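3-hydroxyisobutyrate dehydrogenase family protein (Geobacter sulfurreducens, PDB 3PDU) is a beta-hydroxyacid dehydrogenase that binds NADP+ and has succinic semialdehyde reductase activity, forming gamma-hydroxybutyrate. Local coordinates at residues G14-N19 with A152-K157; A52-C55 with I60-A63; T101-G106 with G162-G167; G220-S225 with D275-A280. One frame throughout, in Å; residues are numbered along the deposited sequence. Where two conformers were deposited one is given.

How the interactions relate
Interactions 1 and 2 both belong to the Rossmann-type nucleotide-binding domain and meet each other, Leu154 CD1 lying 4.1 Å from Ile62 CD1. Interaction 2 is fully buried, helix against strand, whereas interaction 1 joins two helices and changes from apolar packing inside to a water bridge nearer the surface. Interaction 3 sits where that domain passes into the long helix 166-194 and is partly buried, its valine contact backed by a shared glutamate outside the two segments. Interaction 4, about 35 Å from interaction 2 between centres and across the middle of the chain, is buried in the helical C-terminal domain, where a thioether packs on a carboxylate held by several hydrogen bonds and a salt bridge.

Interaction 1. Residues G14-N19 with A152-K157; sequences GPMAAN and AALGKK
Met16 meets Leu154 on the inward side of helix 13-23, the helix that follows the probable GxGxxG turn of this Rossmann-type domain; the partner, helix 148-154, ends here just before the strand 157-160. Met16 touches with its base and Leu154 with a branch end: Met16 CB lies 3.8 Å from Leu154 CD2. That methyl also reaches the helix backbone, coming to 3.3 Å from Met16 O, a close fit. Leu154 carries it there with CG anti to its own carbonyl carbon (chi1 -63°) and an extended second torsion. The side chain of Met16, bent at chi3 (72°), also packs on Met64, Met94 and Leu133, so this residue ties the helix after the glycine-rich turn to the interior of the domain, about 7 Å from the bound NADP.

One turn on, Asn19 faces the end of helix 148-154. Its CB stands 3.7 Å from Ala153 O, a van der Waals approach, while Ala153 CB lies 4.1 Å from Asn19 O and packs as well on Leu20 and Ala23 further along helix 13-23. The carboxamide of Asn19 has its amide end tethered outside the pair by a weak hydrogen bond to Glu129 O. A water completes the bridge between the helices, accepting from Asn19 ND2 at 3.0 Å and donating to Leu154 O at 3.0 Å.

Interaction 2. Residues A52-C55 with I60-A63; sequences AEVC and ITIA
Thr61 points its side chain from strand 60-63 at Val54 and Cys55 of helix 51-57, the helix of a beta-alpha-beta crossover that leads from the outermost strand 46-47 to strand 60-63 of the Rossmann-type sheet, on the far side of 27-30 and 4-7. Val54 and Thr61 approach at a slant, neither end-on nor side by side. Val54 stands with CG1 opposite the backbone N (chi1 175°), which sends this methyl to the strand, 3.4 Å from Thr61 OG1 and 3.8 Å from Thr61 CG2. It therefore covers both branches of the threonine.

Cys55 meets the same two branches from the next position on the helix. Its thiol sulfur lies beside its own backbone N (chi1 -68°), and the contact made there is a loose one. Around the trio, Leu7 of strand 4-7 packs on both Val54 and Thr61, and Tyr91 of strand 90-93 on Thr61, so the threonine is enclosed between the helix and the side chains of the two flanking strands. Exchanging Thr61 for an alanine would probably open a gap under the helix, with Val54 CG1 and the thiol losing the surface they rest on. Cys55 SG stands 3.9 Å from Thr61 OG1 and 4.0 Å from Thr61 CG2.

Interaction 3. Residues T101-G106 with G162-G167; sequences TSTAIG and GEVGQG
Val164 rests on the flank of helix 99-111 at Ser102 and Thr103, in the loop that carries the chain from the nucleotide-binding domain into the long helix 166-194. The direct contact is van der Waals in kind, and one methyl bears most of it. Val164 CG1, set opposite its backbone N (chi1 176°), comes 3.7 Å from Ser102 O and 3.8 Å from Thr103 N, so it lies over the backbone between these two residues. The same methyl is 3.8 Å from Ser102 OG. Phe116 of strand 115-122 packs on Val164 as well.

The backbone contributes through glycines. At Gly106 a side chain would be directed at the loop, close to Val164 CG2 and crowded by Ser102 O. Gly165, at the N-cap position of helix 166-194, has a positive phi (112°) at which a CB would press on the preceding carbonyl oxygen; its N lies 4.0 Å from Ser102 OG.

The polar link is indirect and runs through Glu118, outside both segments. Its OE1 is hydrogen-bonded to Ser102 OG and its OE2 to Gly165 N, with a weak hydrogen bond from Gly167 N in addition. Ser102 OG also makes a weak hydrogen bond to Asp99 O, one turn back. Helix 99-111 and the start of helix 166-194 are thus pinned to one carboxylate, whose negative charge is probably stabilised by the amides at the N-terminal end of the long helix, while the valine methyl packs directly on the helix backbone.

Interaction 4. Residues G220-S225 with D275-A280; sequences GQMLLS and DEDFAA
The helical C-terminal domain packs helix 214-225 against the loop that leads from helix 256-270 into helix 282-285, and Met222 and Leu223 meet Asp277 and Ala279 there. Met222 reaches out with its chain extended beyond CG, crossing the side chain of Asp277 at about a right angle. Its sulfur does most of the touching: Met222 SD lies 3.6 Å from Asp277 OD2 and 3.7 Å from Ala279 CB. The terminal methyl passes on over the carboxylate, Met222 CE being 3.8 Å from Asp277 CG. Leu223 adds a lighter contact, its CD2 3.9 Å from Ala279 O, while its side chain also packs on Met189 of helix 166-194 and on Phe228.

Against the apolar thioether, the carboxylate of Asp277 is buried but well supplied with partners, and the Asp277 side chain lies about 7 Å from the bound NADP. OD1 accepts from the backbone N of both Ser231 and Phe232, and OD2 makes a salt bridge with Lys219 of helix 214-225, which ties that helix to the loop a second time. OD2 also takes the N-H of Ala279 at 3.1 Å in a nearly straight bond (163°), met from above the carboxylate plane, 42° out of it. An alanine in place of Asp277 would probably leave the backbone amides of Ser231, Phe232 and Ala279 without their acceptor and Lys219 without its counter-charge. Ala280 N, bonded to Asp277 O at 2.8 Å, adds a backbone turn at the start of the 3-10 segment 278-280, where the OD2 bond to Ala279 N closes an Asx turn at Asp277.

Interaction 1. Residues G14-N19 with A152-K157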
loop_
_atom_site.group_PDB
_atom_site.type_symbol
_atom_site.label_atom_id
_atom_site.label_comp_id
_atom_site.label_asym_id
_atom_site.label_seq_id
_atom_site.Cartn_x
_atom_site.Cartn_y
_atom_site.Cartn_z
ATOM N N GLY A 14 -6.688 -31.293 -16.236
ATOM C CA GLY A 14 -7.407 -32.560 -16.128
ATOM C C GLY A 14 -8.775 -32.477 -16.801
ATOM O O GLY A 14 -9.058 -33.232 -17.730
ATOM N N PRO A 15 -9.636 -31.564 -16.324
ATOM C CA PRO A 15 -10.988 -31.405 -16.883
ATOM C C PRO A 15 -10.960 -30.999 -18.359
ATOM O O PRO A 15 -11.821 -31.431 -19.125
ATOM C CB PRO A 15 -11.590 -30.261 -16.054
ATOM C CG PRO A 15 -10.774 -30.184 -14.817
ATOM C CD PRO A 15 -9.432 -30.790 -15.087
ATOM N N MET A 16 -9.991 -30.175 -18.749
ATOM C CA MET A 16 -9.887 -29.735 -20.138
ATOM C C MET A 16 -9.524 -30.908 -21.036
ATOM O O MET A 16 -10.164 -31.126 -22.069
ATOM C CB MET A 16 -8.853 -28.604 -20.295
ATOM C CG MET A 16 -9.305 -27.291 -19.661
ATOM S SD MET A 16 -7.930 -26.151 -19.454
ATOM C CE MET A 16 -7.565 -25.626 -21.136
ATOM N N ALA A 17 -8.513 -31.676 -20.637
ATOM C CA ALA A 17 -8.140 -32.857 -21.411
ATOM C C ALA A 17 -9.320 -33.834 -21.498
ATOM O O ALA A 17 -9.580 -34.409 -22.558
ATOM C CB ALA A 17 -6.901 -33.538 -20.809
ATOM N N ALA A 18 -10.043 -33.996 -20.394
ATOM C CA ALA A 18 -11.188 -34.907 -20.349
ATOM C C ALA A 18 -12.297 -34.462 -21.309
ATOM O O ALA A 18 -12.956 -35.293 -21.939
ATOM C CB ALA A 18 -11.730 -35.017 -18.926
ATOM N N ASN A 19 -12.513 -33.151 -21.403
ATOM C CA ASN A 19 -13.475 -32.622 -22.362
ATOM C C ASN A 19 -13.141 -32.987 -23.814
ATOM O O ASN A 19 -14.035 -33.269 -24.605
ATOM C CB ASN A 19 -13.611 -31.107 -22.211
ATOM C CG ASN A 19 -14.510 -30.728 -21.062
ATOM O OD1 ASN A 19 -15.278 -31.557 -20.579
ATOM N ND2 ASN A 19 -14.431 -29.476 -20.619
ATOM N N ALA A 152 -14.157 -25.386 -29.116
ATOM C CA ALA A 152 -15.588 -25.498 -28.841
ATOM C C ALA A 152 -15.897 -26.501 -27.717
ATOM O O ALA A 152 -16.885 -26.362 -27.005
ATOM C CB ALA A 152 -16.362 -25.847 -30.114
ATOM N N ALA A 153 -15.046 -27.512 -27.562
ATOM C CA ALA A 153 -15.179 -28.455 -26.452
ATOM C C ALA A 153 -14.676 -27.847 -25.142
ATOM O O ALA A 153 -15.054 -28.287 -24.051
ATOM C CB ALA A 153 -14.411 -29.741 -26.756
ATOM N N LEU A 154 -13.823 -26.837 -25.243
ATOM C CA LEU A 154 -13.195 -26.278 -24.044
ATOM C C LEU A 154 -13.853 -25.014 -23.511
ATOM O O LEU A 154 -13.853 -24.773 -22.298
ATOM C CB LEU A 154 -11.722 -25.981 -24.316
ATOM C CG LEU A 154 -10.811 -27.162 -24.661
ATOM C CD1 LEU A 154 -9.412 -26.636 -24.929
ATOM C CD2 LEU A 154 -10.783 -28.187 -23.538
ATOM N N GLY A 155 -14.398 -24.199 -24.406
ATOM C CA GLY A 155 -14.825 -22.865 -24.025
ATOM C C GLY A 155 -16.157 -22.460 -24.605
ATOM O O GLY A 155 -16.664 -23.117 -25.515
ATOM N N LYS A 156 -16.727 -21.380 -24.076
ATOM C CA LYS A 156 -17.978 -20.824 -24.612
ATOM C C LYS A 156 -17.693 -19.604 -25.479
ATOM O O LYS A 156 -18.569 -19.118 -26.193
ATOM C CB LYS A 156 -18.891 -20.387 -23.470
ATOM C CG LYS A 156 -18.308 -19.221 -22.658
ATOM C CD LYS A 156 -19.238 -18.848 -21.514
ATOM C CE LYS A 156 -18.746 -17.623 -20.765
ATOM N NZ LYS A 156 -19.644 -17.307 -19.629
ATOM N N LYS A 157 -16.475 -19.090 -25.396
ATOM C CA LYS A 157 -16.143 -17.848 -26.091
ATOM C C LYS A 157 -14.659 -17.857 -26.419
ATOM O O LYS A 157 -13.823 -18.196 -25.575
ATOM C CB LYS A 157 -16.499 -16.649 -25.205
ATOM C CG LYS A 157 -16.196 -15.278 -25.792
ATOM C CD LYS A 157 -16.542 -14.182 -24.768
ATOM C CE LYS A 157 -16.265 -12.784 -25.307
ATOM N NZ LYS A 157 -17.191 -12.442 -26.429
HETATM O O HOH W 1 -12.669 -27.027 -20.692
#

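Interaction 2. Residues A52-C55 with I60-A63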
loop_
_atom_site.group_PDB
_atom_site.type_symbol
_atom_site.label_atom_id
_atom_site.label_comp_id
_atom_site.label_asym_id
_atom_site.label_seq_id
_atom_site.Cartn_x
_atom_site.Cartn_y
_atom_site.Cartn_z
ATOM N N ALA A 52 8.231 -34.166 -25.690
ATOM C CA ALA A 52 8.810 -34.394 -27.011
ATOM C C ALA A 52 8.046 -35.480 -27.761
ATOM O O ALA A 52 7.749 -35.333 -28.944
ATOM C CB ALA A 52 10.303 -34.768 -26.897
ATOM N N GLU A 53 7.717 -36.567 -27.069
ATOM C CA GLU A 53 6.953 -37.645 -27.689
ATOM C C GLU A 53 5.576 -37.169 -28.132
ATOM O O GLU A 53 5.099 -37.527 -29.210
ATOM C CB GLU A 53 6.818 -38.850 -26.748
ATOM C CG GLU A 53 6.061 -40.018 -27.381
ATOM C CD GLU A 53 5.620 -41.076 -26.380
ATOM O OE1 GLU A 53 6.294 -41.243 -25.343
ATOM O OE2 GLU A 53 4.594 -41.747 -26.638
ATOM N N VAL A 54 4.934 -36.352 -27.307
ATOM C CA VAL A 54 3.615 -35.843 -27.663
ATOM C C VAL A 54 3.691 -34.955 -28.913
ATOM O O VAL A 54 2.906 -35.112 -29.854
ATOM C CB VAL A 54 2.996 -35.056 -26.504
ATOM C CG1 VAL A 54 1.665 -34.419 -26.937
ATOM C CG2 VAL A 54 2.792 -35.966 -25.277
ATOM N N CYS A 55 4.635 -34.021 -28.923
ATOM C CA CYS A 55 4.686 -33.013 -29.992
ATOM C C CYS A 55 5.194 -33.574 -31.325
ATOM O O CYS A 55 4.927 -33.015 -32.389
ATOM C CB CYS A 55 5.517 -31.808 -29.558
ATOM S SG CYS A 55 4.738 -30.853 -28.226
ATOM N N ILE A 60 -1.823 -31.205 -32.985
ATOM C CA ILE A 60 -1.999 -30.024 -32.154
ATOM C C ILE A 60 -1.842 -30.425 -30.703
ATOM O O ILE A 60 -2.573 -31.291 -30.208
ATOM C CB ILE A 60 -3.400 -29.388 -32.337
ATOM C CG1 ILE A 60 -3.622 -28.959 -33.796
ATOM C CG2 ILE A 60 -3.587 -28.210 -31.378
ATOM C CD1 ILE A 60 -4.973 -28.297 -34.026
ATOM N N THR A 61 -0.879 -29.814 -30.028
ATOM C CA THR A 61 -0.653 -30.098 -28.622
ATOM C C THR A 61 -0.948 -28.869 -27.790
ATOM O O THR A 61 -0.466 -27.768 -28.080
ATOM C CB THR A 61 0.791 -30.537 -28.359
ATOM O OG1 THR A 61 1.036 -31.774 -29.039
ATOM C CG2 THR A 61 1.034 -30.711 -26.844
ATOM N N ILE A 62 -1.754 -29.073 -26.757
ATOM C CA ILE A 62 -2.130 -28.018 -25.827
ATOM C C ILE A 62 -1.376 -28.209 -24.512
ATOM O O ILE A 62 -1.147 -29.349 -24.088
ATOM C CB ILE A 62 -3.635 -28.094 -25.559
ATOM C CG1 ILE A 62 -4.416 -27.715 -26.821
ATOM C CG2 ILE A 62 -4.034 -27.207 -24.395
ATOM C CD1 ILE A 62 -5.930 -27.904 -26.663
ATOM N N ALA A 63 -0.968 -27.108 -23.883
ATOM C CA ALA A 63 -0.316 -27.177 -22.576
ATOM C C ALA A 63 -1.068 -26.336 -21.537
ATOM O O ALA A 63 -1.576 -25.260 -21.833
ATOM C CB ALA A 63 1.154 -26.728 -22.677
#

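Interaction 3. Residues T101-G106 with G162-G167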
loop_
_atom_site.group_PDB
_atom_site.type_symbol
_atom_site.label_atom_id
_atom_site.label_comp_id
_atom_site.label_asym_id
_atom_site.label_seq_id
_atom_site.Cartn_x
_atom_site.Cartn_y
_atom_site.Cartn_z
ATOM N N THR A 101 7.661 -14.591 -21.839
ATOM C CA THR A 101 7.723 -16.053 -21.901
ATOM C C THR A 101 6.991 -16.614 -23.126
ATOM O O THR A 101 7.550 -17.416 -23.887
ATOM C CB THR A 101 7.167 -16.690 -20.595
ATOM O OG1 THR A 101 8.046 -16.378 -19.511
ATOM C CG2 THR A 101 7.044 -18.213 -20.710
ATOM N N SER A 102 5.742 -16.203 -23.327
ATOM C CA SER A 102 4.998 -16.695 -24.479
ATOM C C SER A 102 5.683 -16.310 -25.803
ATOM O O SER A 102 5.735 -17.116 -26.727
ATOM C CB SER A 102 3.523 -16.274 -24.439
ATOM O OG SER A 102 3.385 -14.872 -24.538
ATOM N N THR A 103 6.218 -15.095 -25.881
ATOM C CA THR A 103 6.928 -14.676 -27.090
ATOM C C THR A 103 8.142 -15.558 -27.344
ATOM O O THR A 103 8.367 -15.996 -28.473
ATOM C CB THR A 103 7.379 -13.201 -27.028
ATOM O OG1 THR A 103 6.227 -12.354 -27.038
ATOM C CG2 THR A 103 8.255 -12.861 -28.226
ATOM N N ALA A 104 8.915 -15.827 -26.292
ATOM C CA ALA A 104 10.129 -16.647 -26.423
ATOM C C ALA A 104 9.805 -18.093 -26.830
ATOM O O ALA A 104 10.491 -18.690 -27.668
ATOM C CB ALA A 104 10.941 -16.631 -25.132
ATOM N N ILE A 105 8.763 -18.654 -26.230
ATOM C CA ILE A 105 8.329 -20.005 -26.573
ATOM C C ILE A 105 7.874 -20.044 -28.028
ATOM O O ILE A 105 8.278 -20.919 -28.793
ATOM C CB ILE A 105 7.201 -20.493 -25.638
ATOM C CG1 ILE A 105 7.774 -20.751 -24.241
ATOM C CG2 ILE A 105 6.542 -21.751 -26.193
ATOM C CD1 ILE A 105 6.715 -20.936 -23.151
ATOM N N GLY A 106 7.061 -19.068 -28.418
ATOM C CA GLY A 106 6.578 -18.996 -29.785
ATOM C C GLY A 106 7.702 -18.868 -30.800
ATOM O O GLY A 106 7.723 -19.572 -31.812
ATOM N N GLY A 162 -4.563 -10.896 -31.674
ATOM C CA GLY A 162 -3.486 -10.370 -32.497
ATOM C C GLY A 162 -2.188 -11.124 -32.321
ATOM O O GLY A 162 -2.180 -12.353 -32.279
ATOM N N GLU A 163 -1.083 -10.387 -32.223
ATOM C CA GLU A 163 0.248 -10.988 -32.103
ATOM C C GLU A 163 0.490 -11.652 -30.746
ATOM O O GLU A 163 -0.116 -11.269 -29.744
ATOM C CB GLU A 163 1.320 -9.915 -32.327
ATOM C CG GLU A 163 1.125 -9.084 -33.591
ATOM C CD GLU A 163 1.786 -9.697 -34.818
ATOM O OE1 GLU A 163 2.075 -10.913 -34.806
ATOM O OE2 GLU A 163 2.017 -8.956 -35.799
ATOM N N VAL A 164 1.387 -12.637 -30.717
ATOM C CA VAL A 164 1.740 -13.300 -29.468
ATOM C C VAL A 164 2.111 -12.246 -28.437
ATOM O O VAL A 164 2.826 -11.277 -28.743
ATOM C CB VAL A 164 2.906 -14.287 -29.642
ATOM C CG1 VAL A 164 3.300 -14.889 -28.299
ATOM C CG2 VAL A 164 2.526 -15.387 -30.623
ATOM N N GLY A 165 1.608 -12.426 -27.221
ATOM C CA GLY A 165 1.813 -11.450 -26.166
ATOM C C GLY A 165 0.542 -10.726 -25.759
ATOM O O GLY A 165 0.382 -10.394 -24.588
ATOM N N GLN A 166 -0.355 -10.466 -26.713
ATOM C CA GLN A 166 -1.597 -9.742 -26.413
ATOM C C GLN A 166 -2.550 -10.594 -25.584
ATOM O O GLN A 166 -3.289 -10.075 -24.748
ATOM C CB GLN A 166 -2.303 -9.285 -27.698
ATOM C CG GLN A 166 -1.510 -8.260 -28.497
ATOM C CD GLN A 166 -1.248 -7.004 -27.696
ATOM O OE1 GLN A 166 -2.118 -6.145 -27.583
ATOM N NE2 GLN A 166 -0.051 -6.897 -27.121
ATOM N N GLY A 167 -2.545 -11.902 -25.835
ATOM C CA GLY A 167 -3.329 -12.828 -25.034
ATOM C C GLY A 167 -2.843 -12.839 -23.591
ATOM O O GLY A 167 -3.636 -12.715 -22.659
#

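Interaction 4. Residues G220-S225 with D275-A280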
loop_
_atom_site.group_PDB
_atom_site.type_symbol
_atom_site.label_atom_id
_atom_site.label_comp_id
_atom_site.label_asym_id
_atom_site.label_seq_id
_atom_site.Cartn_x
_atom_site.Cartn_y
_atom_site.Cartn_z
ATOM N N GLY A 220 -18.124 -15.487 -1.443
ATOM C CA GLY A 220 -18.744 -15.040 -0.206
ATOM C C GLY A 220 -19.138 -16.202 0.690
ATOM O O GLY A 220 -18.991 -16.148 1.915
ATOM N N GLN A 221 -19.644 -17.269 0.084
ATOM C CA GLN A 221 -20.032 -18.438 0.861
ATOM C C GLN A 221 -18.825 -19.134 1.492
ATOM O O GLN A 221 -18.935 -19.685 2.583
ATOM C CB GLN A 221 -20.854 -19.417 0.019
ATOM C CG GLN A 221 -22.256 -18.895 -0.307
ATOM C CD GLN A 221 -23.059 -18.533 0.944
ATOM O OE1 GLN A 221 -23.151 -19.321 1.894
ATOM N NE2 GLN A 221 -23.643 -17.331 0.946
ATOM N N MET A 222 -17.683 -19.117 0.810
ATOM C CA MET A 222 -16.457 -19.638 1.411
ATOM C C MET A 222 -16.081 -18.817 2.634
ATOM O O MET A 222 -15.647 -19.359 3.656
ATOM C CB MET A 222 -15.293 -19.578 0.422
ATOM C CG MET A 222 -15.367 -20.568 -0.697
ATOM S SD MET A 222 -13.862 -20.465 -1.684
ATOM C CE MET A 222 -14.294 -21.554 -3.039
ATOM N N LEU A 223 -16.227 -17.500 2.524
ATOM C CA LEU A 223 -15.861 -16.621 3.633
ATOM C C LEU A 223 -16.747 -16.906 4.841
ATOM O O LEU A 223 -16.285 -16.876 5.981
ATOM C CB LEU A 223 -15.985 -15.150 3.232
ATOM C CG LEU A 223 -15.215 -14.691 1.994
ATOM C CD1 LEU A 223 -15.170 -13.160 1.927
ATOM C CD2 LEU A 223 -13.812 -15.251 1.992
ATOM N N LEU A 224 -18.024 -17.183 4.596
ATOM C CA LEU A 224 -18.939 -17.474 5.695
ATOM C C LEU A 224 -18.639 -18.830 6.331
ATOM O O LEU A 224 -18.697 -18.980 7.554
ATOM C CB LEU A 224 -20.395 -17.425 5.225
ATOM C CG LEU A 224 -20.887 -16.086 4.669
ATOM C CD1 LEU A 224 -22.383 -16.141 4.379
ATOM C CD2 LEU A 224 -20.582 -14.975 5.654
ATOM N N SER A 225 -18.310 -19.812 5.500
ATOM C CA SER A 225 -18.106 -21.175 5.991
ATOM C C SER A 225 -16.718 -21.367 6.601
ATOM O O SER A 225 -16.519 -22.242 7.443
ATOM C CB SER A 225 -18.330 -22.194 4.866
ATOM O OG SER A 225 -17.274 -22.141 3.919
ATOM N N ASP A 275 -2.087 -23.598 -1.221
ATOM C CA ASP A 275 -2.810 -24.601 -2.009
ATOM C C ASP A 275 -4.329 -24.577 -1.804
ATOM O O ASP A 275 -5.048 -25.410 -2.353
ATOM C CB ASP A 275 -2.262 -26.009 -1.736
ATOM C CG ASP A 275 -0.867 -26.212 -2.316
ATOM O OD1 ASP A 275 -0.640 -25.835 -3.485
ATOM O OD2 ASP A 275 -0.006 -26.763 -1.610
ATOM N N GLU A 276 -4.815 -23.624 -1.017
ATOM C CA GLU A 276 -6.249 -23.449 -0.852
ATOM C C GLU A 276 -6.776 -22.562 -1.977
ATOM O O GLU A 276 -5.998 -22.035 -2.760
ATOM C CB GLU A 276 -6.545 -22.820 0.507
ATOM C CG GLU A 276 -6.191 -23.736 1.691
ATOM C CD GLU A 276 -6.288 -23.014 3.019
ATOM O OE1 GLU A 276 -7.394 -22.562 3.381
ATOM O OE2 GLU A 276 -5.256 -22.899 3.706
ATOM N N ASP A 277 -8.090 -22.405 -2.075
ATOM C CA ASP A 277 -8.627 -21.474 -3.061
ATOM C C ASP A 277 -8.091 -20.071 -2.795
ATOM O O ASP A 277 -7.834 -19.702 -1.637
ATOM C CB ASP A 277 -10.152 -21.443 -3.003
ATOM C CG ASP A 277 -10.754 -20.726 -4.201
ATOM O OD1 ASP A 277 -10.724 -21.306 -5.304
ATOM O OD2 ASP A 277 -11.242 -19.590 -4.036
ATOM N N PHE A 278 -7.957 -19.261 -3.848
ATOM C CA PHE A 278 -7.466 -17.897 -3.653
ATOM C C PHE A 278 -8.329 -17.049 -2.726
ATOM O O PHE A 278 -7.854 -16.049 -2.179
ATOM C CB PHE A 278 -7.155 -17.178 -4.986
ATOM C CG PHE A 278 -8.362 -16.637 -5.717
ATOM C CD1 PHE A 278 -8.520 -15.259 -5.888
ATOM C CD2 PHE A 278 -9.288 -17.493 -6.306
ATOM C CE1 PHE A 278 -9.596 -14.743 -6.603
ATOM C CE2 PHE A 278 -10.384 -16.988 -7.023
ATOM C CZ PHE A 278 -10.539 -15.602 -7.163
ATOM N N ALA A 279 -9.579 -17.449 -2.512
ATOM C CA ALA A 279 -10.424 -16.737 -1.548
ATOM C C ALA A 279 -9.829 -16.801 -0.138
ATOM O O ALA A 279 -10.160 -15.994 0.739
ATOM C CB ALA A 279 -11.862 -17.299 -1.551
ATOM N N ALA A 280 -8.947 -17.767 0.079
ATOM C CA ALA A 280 -8.346 -17.961 1.390
ATOM C C ALA A 280 -7.438 -16.808 1.822
ATOM O O ALA A 280 -6.936 -16.805 2.942
ATOM C CB ALA A 280 -7.602 -19.291 1.441
#